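Local coordinates for protein cyclodipeptide synthase, BtCDPS (Bacillus thermoamylovorans, PDB 6ZTU) that probably joins two amino acids, delivered as aminoacyl-tRNAs, into a cyclic dipeptide, at residues V13-N18 / L206-K211; K26-L31 / K194-A199; S142-S147 / M169-V174. All blocks are in the same frame, centred on the assembly; numbering follows the deposited sequence.

Contact 1 (V13-N18 / L206-K211)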
ATOM      1  N   VAL A  13     -12.220   9.803  -0.039  1.00 22.15           N
ATOM      2  CA  VAL A  13     -13.212   9.054  -0.814  1.00 23.96           C
ATOM      3  C   VAL A  13     -13.176   7.591  -0.385  1.00 26.49           C
ATOM      4  O   VAL A  13     -12.216   6.880  -0.714  1.00 24.22           O
ATOM      5  CB  VAL A  13     -12.963   9.189  -2.324  1.00 25.31           C
ATOM      6  CG1 VAL A  13     -14.046   8.445  -3.085  1.00 27.52           C
ATOM      7  CG2 VAL A  13     -12.979  10.666  -2.735  1.00 28.11           C
ATOM      8  N   PRO A  14     -14.170   7.104   0.351  1.00 26.69           N
ATOM      9  CA  PRO A  14     -14.119   5.726   0.847  1.00 24.84           C
ATOM     10  C   PRO A  14     -14.429   4.722  -0.248  1.00 25.08           C
ATOM     11  O   PRO A  14     -15.183   4.996  -1.183  1.00 24.44           O
ATOM     12  CB  PRO A  14     -15.208   5.706   1.924  1.00 24.45           C
ATOM     13  CG  PRO A  14     -16.242   6.646   1.355  1.00 26.79           C
ATOM     14  CD  PRO A  14     -15.415   7.779   0.759  1.00 29.48           C
ATOM     15  N   LEU A  15     -13.835   3.533  -0.111  1.00 22.44           N
ATOM     16  CA  LEU A  15     -14.096   2.455  -1.062  1.00 23.16           C
ATOM     17  C   LEU A  15     -15.528   1.942  -0.944  1.00 25.10           C
ATOM     18  O   LEU A  15     -16.161   1.616  -1.954  1.00 26.88           O
ATOM     19  CB  LEU A  15     -13.088   1.322  -0.853  1.00 21.26           C
ATOM     20  CG  LEU A  15     -13.335  -0.001  -1.585  1.00 25.67           C
ATOM     21  CD1 LEU A  15     -13.209   0.164  -3.099  1.00 27.17           C
ATOM     22  CD2 LEU A  15     -12.416  -1.110  -1.052  1.00 24.62           C
ATOM     23  N   SER A  16     -16.063   1.892   0.271  1.00 24.20           N
ATOM     24  CA  SER A  16     -17.420   1.421   0.505  1.00 24.87           C
ATOM     25  C   SER A  16     -17.996   2.171   1.695  1.00 26.41           C
ATOM     26  O   SER A  16     -17.300   2.932   2.372  1.00 23.94           O
ATOM     27  CB  SER A  16     -17.442  -0.080   0.787  1.00 30.95           C
ATOM     28  OG  SER A  16     -16.838  -0.321   2.051  1.00 28.63           O
ATOM     29  N   ARG A  17     -19.284   1.935   1.964  1.00 26.46           N
ATOM     30  CA  ARG A  17     -19.904   2.580   3.122  1.00 28.06           C
ATOM     31  C   ARG A  17     -19.331   2.052   4.430  1.00 29.07           C
ATOM     32  O   ARG A  17     -19.265   2.787   5.421  1.00 27.52           O
ATOM     33  CB  ARG A  17     -21.419   2.387   3.090  1.00 28.98           C
ATOM     34  CG  ARG A  17     -22.089   3.119   1.939  1.00 33.53           C
ATOM     35  CD  ARG A  17     -22.015   4.610   2.133  1.00 30.39           C
ATOM     36  NE  ARG A  17     -22.746   5.290   1.065  1.00 36.51           N
ATOM     37  CZ  ARG A  17     -22.769   6.604   0.892  1.00 35.24           C
ATOM     38  NH1 ARG A  17     -22.100   7.401   1.716  1.00 33.34           N
ATOM     39  NH2 ARG A  17     -23.456   7.120  -0.119  1.00 37.59           N
ATOM     40  N   ASN A  18     -18.891   0.795   4.449  1.00 30.41           N
ATOM     41  CA  ASN A  18     -18.212   0.286   5.638  1.00 29.85           C
ATOM     42  C   ASN A  18     -16.876   0.993   5.847  1.00 29.63           C
ATOM     43  O   ASN A  18     -16.516   1.337   6.985  1.00 26.11           O
ATOM     44  CB  ASN A  18     -18.021  -1.222   5.524  1.00 27.72           C
ATOM     45  CG  ASN A  18     -17.567  -1.846   6.839  1.00 31.49           C
ATOM     46  OD1 ASN A  18     -16.441  -2.333   6.961  1.00 31.96           O
ATOM     47  ND2 ASN A  18     -18.442  -1.828   7.828  1.00 27.82           N
ATOM     48  N   LEU A 206      -9.322  -3.751  -7.724  1.00 24.62           N
ATOM     49  CA  LEU A 206      -9.602  -5.060  -7.154  1.00 23.95           C
ATOM     50  C   LEU A 206     -10.422  -4.929  -5.881  1.00 24.18           C
ATOM     51  O   LEU A 206     -11.300  -5.758  -5.611  1.00 24.32           O
ATOM     52  CB  LEU A 206      -8.293  -5.802  -6.883  1.00 22.51           C
ATOM     53  CG  LEU A 206      -8.359  -7.085  -6.074  1.00 26.78           C
ATOM     54  CD1 LEU A 206      -9.352  -8.078  -6.660  1.00 26.98           C
ATOM     55  CD2 LEU A 206      -6.958  -7.690  -6.013  1.00 24.61           C
ATOM     56  N   GLY A 207     -10.165  -3.876  -5.096  1.00 23.28           N
ATOM     57  CA  GLY A 207     -10.970  -3.649  -3.910  1.00 21.17           C
ATOM     58  C   GLY A 207     -12.431  -3.436  -4.238  1.00 23.72           C
ATOM     59  O   GLY A 207     -13.312  -3.910  -3.515  1.00 25.67           O
ATOM     60  N   GLU A 208     -12.704  -2.724  -5.332  1.00 24.43           N
ATOM     61  CA  GLU A 208     -14.087  -2.554  -5.771  1.00 24.27           C
ATOM     62  C   GLU A 208     -14.733  -3.900  -6.049  1.00 24.41           C
ATOM     63  O   GLU A 208     -15.883  -4.138  -5.664  1.00 29.03           O
ATOM     64  CB  GLU A 208     -14.137  -1.663  -7.015  1.00 27.58           C
ATOM     65  CG  GLU A 208     -13.661  -0.243  -6.769  1.00 29.32           C
ATOM     66  CD  GLU A 208     -13.558   0.579  -8.047  1.00 42.17           C
ATOM     67  OE1 GLU A 208     -14.090   0.130  -9.090  1.00 42.51           O
ATOM     68  OE2 GLU A 208     -12.950   1.673  -8.006  1.00 40.14           O
ATOM     69  N   LYS A 209     -14.001  -4.803  -6.704  1.00 25.30           N
ATOM     70  CA  LYS A 209     -14.563  -6.115  -6.996  1.00 26.75           C
ATOM     71  C   LYS A 209     -14.748  -6.931  -5.727  1.00 25.08           C
ATOM     72  O   LYS A 209     -15.750  -7.630  -5.575  1.00 27.54           O
ATOM     73  CB  LYS A 209     -13.665  -6.857  -7.981  1.00 25.51           C
ATOM     74  CG  LYS A 209     -13.473  -6.129  -9.292  1.00 31.96           C
ATOM     75  CD  LYS A 209     -12.969  -7.085 -10.345  1.00 33.50           C
ATOM     76  CE  LYS A 209     -12.886  -6.410 -11.707  1.00 41.77           C
ATOM     77  NZ  LYS A 209     -11.668  -5.572 -11.784  1.00 44.32           N
ATOM     78  N   ILE A 210     -13.773  -6.881  -4.819  1.00 25.81           N
ATOM     79  CA  ILE A 210     -13.929  -7.551  -3.534  1.00 25.99           C
ATOM     80  C   ILE A 210     -15.173  -7.048  -2.808  1.00 30.28           C
ATOM     81  O   ILE A 210     -15.941  -7.838  -2.248  1.00 28.60           O
ATOM     82  CB  ILE A 210     -12.650  -7.366  -2.696  1.00 25.69           C
ATOM     83  CG1 ILE A 210     -11.492  -8.126  -3.356  1.00 25.18           C
ATOM     84  CG2 ILE A 210     -12.859  -7.851  -1.266  1.00 27.68           C
ATOM     85  CD1 ILE A 210     -10.135  -7.867  -2.713  1.00 25.33           C
ATOM     86  N   LYS A 211     -15.409  -5.731  -2.826  1.00 28.11           N
ATOM     87  CA  LYS A 211     -16.571  -5.172  -2.138  1.00 29.82           C
ATOM     88  C   LYS A 211     -17.875  -5.473  -2.868  1.00 35.05           C
ATOM     89  O   LYS A 211     -18.958  -5.344  -2.279  1.00 36.08           O
ATOM     90  CB  LYS A 211     -16.392  -3.663  -1.975  1.00 30.33           C
ATOM     91  CG  LYS A 211     -15.499  -3.271  -0.810  1.00 27.54           C
ATOM     92  CD  LYS A 211     -16.131  -3.721   0.510  1.00 30.37           C
ATOM     93  CE  LYS A 211     -15.252  -3.381   1.691  1.00 31.82           C
ATOM     94  NZ  LYS A 211     -16.030  -3.472   2.965  1.00 34.14           N
TER
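L15 and K211 carry most of this surface contact, in which the turn from edge strand 11-14 into helix 17-25 meets the short helix 205-211 of the Rossmann-like cyclodipeptide synthase fold. S16 is the N-cap of helix 17-25, so a strand-to-helix junction faces a helix flank; the nearest CA atoms, those of L15 and E208, are still 6.9 Å apart, and side chains must bridge the distance.

The apolar part belongs to L15. With CG anti to the backbone N (chi1 170°), its isobutyl group reaches the helix and splits over it. L15 CD1 lies 3.7 Å from E208 CG and equally near that residue's backbone N. L15 CD2 turns to the next helical turn and sits 3.8 Å from K211 CG, while also resting near the carbonyl oxygen of G207. That oxygen already accepts the helical bond from K211 N, so the methyl covers a satisfied carbonyl. Because G207 has no side chain, the methyl comes close to the helix backbone at this point.

The polar part is slight. K211 bends about its CB-CG bond (chi2 -63°) and then runs extended, which carries its methylene chain past S16 CB, with K211 CD 3.9 Å from it. The only hydrogen bond between the segments is weak: K211 NZ donates to S16 OG over 3.4 Å. The hydroxyl's other bond goes to C19 N, the capping bond of helix 17-25, so the ammonium is a second partner of an oxygen already used by the cap.

Backbone bonds of V13 with I227 and of L15 with Y225 tie the turn to strand 223-229. At the far end of the lysine, K211 NZ passes 3.9 Å from N18 CB.

Contact 2 (K26-L31 / K194-A199)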
ATOM      1  N   LYS A  26     -12.060   7.090  13.094  1.00 28.09           N
ATOM      2  CA  LYS A  26     -10.742   7.705  13.281  1.00 26.83           C
ATOM      3  C   LYS A  26      -9.829   6.886  14.197  1.00 27.35           C
ATOM      4  O   LYS A  26      -8.892   7.429  14.783  1.00 30.71           O
ATOM      5  CB  LYS A  26     -10.870   9.142  13.800  1.00 32.60           C
ATOM      6  CG  LYS A  26     -11.573  10.098  12.819  1.00 33.27           C
ATOM      7  CD  LYS A  26     -10.732  10.361  11.563  1.00 33.05           C
ATOM      8  CE  LYS A  26     -11.546  11.068  10.490  1.00 38.50           C
ATOM      9  NZ  LYS A  26     -12.265  12.254  11.034  1.00 40.48           N
ATOM     10  N   THR A  27     -10.066   5.572  14.290  1.00 28.45           N
ATOM     11  CA  THR A  27      -9.268   4.715  15.174  1.00 27.32           C
ATOM     12  C   THR A  27      -7.826   4.601  14.685  1.00 29.49           C
ATOM     13  O   THR A  27      -6.875   4.766  15.462  1.00 26.11           O
ATOM     14  CB  THR A  27      -9.907   3.326  15.263  1.00 28.83           C
ATOM     15  OG1 THR A  27     -11.240   3.428  15.782  1.00 31.83           O
ATOM     16  CG2 THR A  27      -9.089   2.382  16.152  1.00 30.16           C
ATOM     17  N   HIS A  28      -7.642   4.313  13.398  1.00 24.66           N
ATOM     18  CA  HIS A  28      -6.298   4.050  12.908  1.00 23.73           C
ATOM     19  C   HIS A  28      -6.254   4.265  11.403  1.00 22.86           C
ATOM     20  O   HIS A  28      -7.196   3.897  10.692  1.00 23.51           O
ATOM     21  CB  HIS A  28      -5.862   2.619  13.254  1.00 24.09           C
ATOM     22  CG  HIS A  28      -4.490   2.279  12.779  1.00 24.65           C
ATOM     23  ND1 HIS A  28      -4.246   1.710  11.548  1.00 26.53           N
ATOM     24  CD2 HIS A  28      -3.282   2.432  13.370  1.00 25.50           C
ATOM     25  CE1 HIS A  28      -2.948   1.521  11.402  1.00 25.47           C
ATOM     26  NE2 HIS A  28      -2.340   1.956  12.491  1.00 25.61           N
ATOM     27  N   ILE A  29      -5.160   4.859  10.937  1.00 22.80           N
ATOM     28  CA  ILE A  29      -4.867   4.974   9.514  1.00 22.81           C
ATOM     29  C   ILE A  29      -3.511   4.333   9.240  1.00 24.34           C
ATOM     30  O   ILE A  29      -2.556   4.489  10.016  1.00 24.11           O
ATOM     31  CB  ILE A  29      -4.915   6.443   9.034  1.00 23.38           C
ATOM     32  CG1 ILE A  29      -4.684   6.539   7.521  1.00 24.73           C
ATOM     33  CG2 ILE A  29      -3.900   7.288   9.797  1.00 24.89           C
ATOM     34  CD1 ILE A  29      -5.010   7.927   6.945  1.00 23.34           C
ATOM     35  N   LEU A  30      -3.450   3.554   8.161  1.00 20.40           N
ATOM     36  CA  LEU A  30      -2.211   2.981   7.652  1.00 20.40           C
ATOM     37  C   LEU A  30      -1.879   3.711   6.355  1.00 23.93           C
ATOM     38  O   LEU A  30      -2.653   3.646   5.395  1.00 22.98           O
ATOM     39  CB  LEU A  30      -2.369   1.475   7.410  1.00 21.21           C
ATOM     40  CG  LEU A  30      -1.124   0.695   6.955  1.00 20.72           C
ATOM     41  CD1 LEU A  30      -0.028   0.779   8.028  1.00 20.94           C
ATOM     42  CD2 LEU A  30      -1.452  -0.745   6.649  1.00 22.62           C
ATOM     43  N   LEU A  31      -0.749   4.409   6.334  1.00 22.27           N
ATOM     44  CA  LEU A  31      -0.366   5.228   5.185  1.00 22.55           C
ATOM     45  C   LEU A  31       0.514   4.387   4.272  1.00 21.90           C
ATOM     46  O   LEU A  31       1.609   3.994   4.661  1.00 22.40           O
ATOM     47  CB  LEU A  31       0.367   6.485   5.651  1.00 22.49           C
ATOM     48  CG  LEU A  31      -0.494   7.480   6.424  1.00 23.10           C
ATOM     49  CD1 LEU A  31       0.404   8.517   7.093  1.00 24.87           C
ATOM     50  CD2 LEU A  31      -1.485   8.157   5.472  1.00 24.05           C
ATOM     51  N   LYS A 194      -8.253  -2.152  16.545  1.00 26.06           N
ATOM     52  CA  LYS A 194      -9.648  -2.567  16.473  1.00 25.99           C
ATOM     53  C   LYS A 194     -10.176  -2.484  15.051  1.00 25.97           C
ATOM     54  O   LYS A 194     -10.995  -3.314  14.632  1.00 25.08           O
ATOM     55  CB  LYS A 194     -10.497  -1.685  17.388  1.00 29.55           C
ATOM     56  CG  LYS A 194     -11.914  -2.191  17.562  1.00 34.65           C
ATOM     57  CD  LYS A 194     -12.941  -1.078  17.420  1.00 45.22           C
ATOM     58  CE  LYS A 194     -12.812  -0.062  18.534  1.00 46.67           C
ATOM     59  NZ  LYS A 194     -14.057   0.757  18.687  1.00 49.57           N
ATOM     60  N   GLU A 195      -9.734  -1.470  14.311  1.00 25.03           N
ATOM     61  CA  GLU A 195     -10.149  -1.236  12.936  1.00 24.69           C
ATOM     62  C   GLU A 195      -9.150  -0.273  12.310  1.00 21.79           C
ATOM     63  O   GLU A 195      -8.406   0.417  13.017  1.00 24.65           O
ATOM     64  CB  GLU A 195     -11.578  -0.666  12.877  1.00 25.57           C
ATOM     65  CG  GLU A 195     -11.663   0.705  13.521  1.00 27.31           C
ATOM     66  CD  GLU A 195     -13.074   1.148  13.852  1.00 32.08           C
ATOM     67  OE1 GLU A 195     -14.040   0.650  13.236  1.00 32.36           O
ATOM     68  OE2 GLU A 195     -13.203   2.015  14.738  1.00 36.92           O
ATOM     69  N   SER A 196      -9.139  -0.216  10.971  1.00 21.24           N
ATOM     70  CA  SER A 196      -8.159   0.636  10.303  1.00 20.91           C
ATOM     71  C   SER A 196      -8.613   0.913   8.878  1.00 18.86           C
ATOM     72  O   SER A 196      -9.361   0.128   8.300  1.00 21.41           O
ATOM     73  CB  SER A 196      -6.776  -0.026  10.267  1.00 24.36           C
ATOM     74  OG  SER A 196      -5.843   0.760   9.546  1.00 23.62           O
ATOM     75  N   VAL A 197      -8.157   2.031   8.323  1.00 22.98           N
ATOM     76  CA  VAL A 197      -8.242   2.251   6.882  1.00 21.71           C
ATOM     77  C   VAL A 197      -6.822   2.334   6.339  1.00 23.79           C
ATOM     78  O   VAL A 197      -5.982   3.050   6.894  1.00 23.66           O
ATOM     79  CB  VAL A 197      -9.036   3.518   6.500  1.00 22.75           C
ATOM     80  CG1 VAL A 197     -10.535   3.297   6.678  1.00 23.73           C
ATOM     81  CG2 VAL A 197      -8.584   4.729   7.298  1.00 25.93           C
ATOM     82  N   LEU A 198      -6.560   1.611   5.251  1.00 20.68           N
ATOM     83  CA  LEU A 198      -5.372   1.865   4.445  1.00 20.46           C
ATOM     84  C   LEU A 198      -5.660   3.045   3.527  1.00 21.62           C
ATOM     85  O   LEU A 198      -6.735   3.112   2.925  1.00 23.00           O
ATOM     86  CB  LEU A 198      -5.015   0.623   3.627  1.00 19.68           C
ATOM     87  CG  LEU A 198      -3.944   0.757   2.539  1.00 21.63           C
ATOM     88  CD1 LEU A 198      -2.587   1.058   3.184  1.00 24.52           C
ATOM     89  CD2 LEU A 198      -3.888  -0.533   1.718  1.00 22.00           C
ATOM     90  N   ALA A 199      -4.722   3.991   3.439  1.00 20.91           N
ATOM     91  CA  ALA A 199      -4.959   5.241   2.721  1.00 21.89           C
ATOM     92  C   ALA A 199      -3.944   5.408   1.604  1.00 23.98           C
ATOM     93  O   ALA A 199      -2.743   5.243   1.816  1.00 23.20           O
ATOM     94  CB  ALA A 199      -4.893   6.449   3.664  1.00 22.10           C
TER
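T27 and E195 meet just before a parallel beta pairing in the Rossmann-like sheet of this HUP-clan fold, where strand 28-32 runs beside strand 196-200 with an angle of 26° between the short segments. Their side chains cross at about a right angle: T27 OG1 donates to E195 OE2 over 2.6 Å, using the anti lone pair of that oxygen. E195 CG lies between its own backbone N and carbonyl carbon (chi1 64°), a turn that swings the carboxylate back to the threonine, while OE1 accepts from N25. Were E195 shortened to an alanine, T27 OG1 and the N25 amide would probably lose the carboxylate they share, and the two loops would be freer to part.

One residue on, H28 and S196 meet in the plane of the imidazole. The serine hydroxyl stands at the ring edge, S196 OG 2.7 Å from ND1 of H28, in a nearly straight bond (165°) whose proton could sit on either atom. The ring's rotation is fixed from more than one direction, because NE2 bonds to T60 on the neighbouring strand and Y193 stacks on the ring.

Further along, side chains alternate between the faces. I29, V197, L31 and A199 share one, where I29 packs on W51 and S52 of helix 42-55 and L31 on S52; there I29 CD1 approaches A199 CB to 3.6 Å. L30 and L198 occupy the other, crossing obliquely beneath helix 167-191, with L198 CD1 at 4.1 Å from L30 CG; the side chain of L198 is about 4 Å from the bound hexanediol.

Backbone bonds set this register. V197 N reaches H28 O, and V197 O in turn takes L30 N in a nearly straight bond. The last, from A199 N, meets L30 O at 2.9 Å.

Contact 3 (S142-S147 / M169-V174)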
ATOM      1  N   SER A 142      -7.101 -10.274 -11.820  1.00 21.32           N
ATOM      2  CA  SER A 142      -7.079  -8.979 -11.137  1.00 21.17           C
ATOM      3  C   SER A 142      -5.723  -8.700 -10.501  1.00 21.47           C
ATOM      4  O   SER A 142      -5.251  -7.554 -10.511  1.00 24.13           O
ATOM      5  CB  SER A 142      -8.162  -8.940 -10.059  1.00 25.65           C
ATOM      6  OG  SER A 142      -9.417  -8.682 -10.645  1.00 26.00           O
ATOM      7  N   CYS A 143      -5.108  -9.722  -9.914  1.00 21.47           N
ATOM      8  CA  CYS A 143      -3.779  -9.523  -9.337  1.00 20.34           C
ATOM      9  C   CYS A 143      -2.764  -9.171 -10.412  1.00 23.44           C
ATOM     10  O   CYS A 143      -1.922  -8.295 -10.207  1.00 21.49           O
ATOM     11  CB  CYS A 143      -3.318 -10.766  -8.579  1.00 23.12           C
ATOM     12  SG  CYS A 143      -4.269 -11.113  -7.068  1.00 22.89           S
ATOM     13  N   LEU A 144      -2.814  -9.860 -11.552  1.00 23.41           N
ATOM     14  CA  LEU A 144      -1.902  -9.536 -12.645  1.00 24.22           C
ATOM     15  C   LEU A 144      -2.152  -8.133 -13.186  1.00 24.88           C
ATOM     16  O   LEU A 144      -1.219  -7.471 -13.657  1.00 26.43           O
ATOM     17  CB  LEU A 144      -2.036 -10.578 -13.757  1.00 23.07           C
ATOM     18  CG  LEU A 144      -1.514 -11.964 -13.343  1.00 27.24           C
ATOM     19  CD1 LEU A 144      -1.908 -13.070 -14.328  1.00 31.46           C
ATOM     20  CD2 LEU A 144      -0.002 -11.946 -13.131  1.00 27.08           C
ATOM     21  N   ALA A 145      -3.402  -7.662 -13.144  1.00 23.95           N
ATOM     22  CA  ALA A 145      -3.674  -6.283 -13.526  1.00 24.98           C
ATOM     23  C   ALA A 145      -3.041  -5.297 -12.548  1.00 24.19           C
ATOM     24  O   ALA A 145      -2.547  -4.240 -12.960  1.00 26.31           O
ATOM     25  CB  ALA A 145      -5.182  -6.043 -13.621  1.00 24.89           C
ATOM     26  N   MET A 146      -3.081  -5.599 -11.245  1.00 24.32           N
ATOM     27  CA  MET A 146      -2.356  -4.762 -10.293  1.00 23.71           C
ATOM     28  C   MET A 146      -0.869  -4.765 -10.609  1.00 25.05           C
ATOM     29  O   MET A 146      -0.190  -3.742 -10.463  1.00 26.64           O
ATOM     30  CB  MET A 146      -2.577  -5.252  -8.859  1.00 24.82           C
ATOM     31  CG  MET A 146      -3.876  -4.819  -8.252  1.00 28.06           C
ATOM     32  SD  MET A 146      -3.931  -5.206  -6.480  1.00 25.89           S
ATOM     33  CE  MET A 146      -2.808  -3.977  -5.830  1.00 26.19           C
ATOM     34  N   SER A 147      -0.349  -5.920 -11.018  1.00 21.74           N
ATOM     35  CA  SER A 147       1.058  -6.025 -11.400  1.00 23.26           C
ATOM     36  C   SER A 147       1.345  -5.163 -12.623  1.00 26.42           C
ATOM     37  O   SER A 147       2.339  -4.429 -12.671  1.00 25.61           O
ATOM     38  CB  SER A 147       1.399  -7.491 -11.676  1.00 23.79           C
ATOM     39  OG  SER A 147       2.755  -7.620 -12.073  1.00 28.31           O
ATOM     40  N   MET A 169       7.353 -10.647 -17.053  1.00 34.48           N
ATOM     41  CA  MET A 169       7.453  -9.451 -16.229  1.00 35.26           C
ATOM     42  C   MET A 169       6.301  -9.390 -15.231  1.00 35.02           C
ATOM     43  O   MET A 169       6.512  -9.140 -14.039  1.00 30.06           O
ATOM     44  CB  MET A 169       7.469  -8.204 -17.114  1.00 33.93           C
ATOM     45  CG  MET A 169       8.800  -7.966 -17.837  1.00 36.65           C
ATOM     46  SD  MET A 169       8.658  -6.725 -19.145  1.00 37.11           S
ATOM     47  CE  MET A 169       8.250  -5.241 -18.218  1.00 38.85           C
ATOM     48  N   LEU A 170       5.074  -9.623 -15.709  1.00 33.09           N
ATOM     49  CA  LEU A 170       3.898  -9.550 -14.842  1.00 30.85           C
ATOM     50  C   LEU A 170       3.972 -10.561 -13.709  1.00 28.60           C
ATOM     51  O   LEU A 170       3.620 -10.250 -12.562  1.00 28.67           O
ATOM     52  CB  LEU A 170       2.623  -9.791 -15.653  1.00 31.46           C
ATOM     53  CG  LEU A 170       2.219  -8.724 -16.663  1.00 32.01           C
ATOM     54  CD1 LEU A 170       0.988  -9.176 -17.452  1.00 39.85           C
ATOM     55  CD2 LEU A 170       1.959  -7.402 -15.974  1.00 30.07           C
ATOM     56  N   PHE A 171       4.392 -11.786 -14.014  1.00 29.17           N
ATOM     57  CA  PHE A 171       4.418 -12.818 -12.985  1.00 29.88           C
ATOM     58  C   PHE A 171       5.556 -12.594 -12.003  1.00 30.53           C
ATOM     59  O   PHE A 171       5.449 -13.001 -10.842  1.00 31.00           O
ATOM     60  CB  PHE A 171       4.502 -14.207 -13.621  1.00 33.14           C
ATOM     61  CG  PHE A 171       3.156 -14.786 -13.973  1.00 34.21           C
ATOM     62  CD1 PHE A 171       2.462 -15.552 -13.053  1.00 36.96           C
ATOM     63  CD2 PHE A 171       2.573 -14.539 -15.210  1.00 41.17           C
ATOM     64  CE1 PHE A 171       1.226 -16.072 -13.356  1.00 37.73           C
ATOM     65  CE2 PHE A 171       1.328 -15.064 -15.527  1.00 42.85           C
ATOM     66  CZ  PHE A 171       0.652 -15.834 -14.599  1.00 41.45           C
ATOM     67  N   HIS A 172       6.642 -11.944 -12.433  1.00 28.34           N
ATOM     68  CA  HIS A 172       7.699 -11.611 -11.486  1.00 30.62           C
ATOM     69  C   HIS A 172       7.258 -10.495 -10.548  1.00 27.70           C
ATOM     70  O   HIS A 172       7.423 -10.595  -9.325  1.00 29.71           O
ATOM     71  CB  HIS A 172       8.977 -11.216 -12.224  1.00 30.66           C
ATOM     72  CG  HIS A 172      10.188 -11.156 -11.339  1.00 28.09           C
ATOM     73  ND1 HIS A 172      10.673 -12.257 -10.671  1.00 36.29           N
ATOM     74  CD2 HIS A 172      11.006 -10.128 -11.017  1.00 30.07           C
ATOM     75  CE1 HIS A 172      11.743 -11.911  -9.976  1.00 34.70           C
ATOM     76  NE2 HIS A 172      11.969 -10.626 -10.171  1.00 31.75           N
ATOM     77  N   ALA A 173       6.685  -9.422 -11.107  1.00 28.09           N
ATOM     78  CA  ALA A 173       6.235  -8.296 -10.298  1.00 26.14           C
ATOM     79  C   ALA A 173       4.992  -8.611  -9.464  1.00 26.38           C
ATOM     80  O   ALA A 173       4.736  -7.908  -8.482  1.00 25.37           O
ATOM     81  CB  ALA A 173       5.953  -7.092 -11.187  1.00 28.29           C
ATOM     82  N   VAL A 174       4.200  -9.625  -9.827  1.00 24.47           N
ATOM     83  CA  VAL A 174       3.003  -9.893  -9.026  1.00 22.29           C
ATOM     84  C   VAL A 174       3.383 -10.443  -7.652  1.00 23.47           C
ATOM     85  O   VAL A 174       2.558 -10.425  -6.726  1.00 25.67           O
ATOM     86  CB  VAL A 174       2.025 -10.822  -9.781  1.00 24.84           C
ATOM     87  CG1 VAL A 174       2.419 -12.281  -9.635  1.00 25.14           C
ATOM     88  CG2 VAL A 174       0.570 -10.598  -9.306  1.00 25.21           C
TER
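S147 OG donates to the backbone oxygen of L170 over 2.8 Å, the one hydrogen bond between the two segments. The hydroxyl approaches in the carbonyl plane on a lone pair, with a C=O...OG angle of 119°, so it comes from the side of the carbonyl. L170 O also accepts the helical bond from V174 N and is therefore gripped twice. A torsion placing S147 OG opposite the backbone N sends the hydroxyl across, where it also rests 3.4 Å from A173 CB.

L144 is the main apolar partner. Its CD2 methyl stands over the centre of the F171 ring, 4.0 Å from the centroid and 5° off the normal, a CH-pi contact of well-defined geometry. The other methyl, L144 CD1, lies against the ring atom CZ of F171 at 3.8 Å. CD2 also touches L170 CB and V174 CB, so one branch fills the angle between three residues of the partner helix.

The helices, 137-157 and 167-191, belong to the helical part of the cyclodipeptide synthase domain and cross almost at a right angle (93°), their segment axes 8.6 Å apart at closest. Such a steep crossing limits the contact to a small patch: S147 and V174, whose CA atoms are 4.9 Å apart, are the nearest pair. V174 spends a methyl on C143, with V174 CG2 3.5 Å from the carbonyl oxygen of C143 and a little farther from its CB.

F133 of helix 120-135 packs against C143, L144, F171 and V174, backing the apolar cluster from a third helix. Within helix 137-157, L151 also touches A173, and H148 touches L170.

How the contacts relate
Contact 2 is the buried one, joining two central parallel strands through backbone ladders and short side-chain bonds. Contact 1 lies at the surface and reaches the same sheet through edge strand 11-14; its chemistry is apolar contact plus one weak bond. Contact 3, partly buried and purely helical, relies on packing and one side-chain-to-backbone bond. Strand 196-200 of contact 2 leads into helix 205-211 of contact 1, and helix 167-191 of contact 3 precedes that strand. Contacts 1 and 3 touch directly, L206 CD1 lying 3.7 Å from S142 CB, whereas contacts 2 and 3 have centres about 26 Å apart, on opposite sides of the chain's centre.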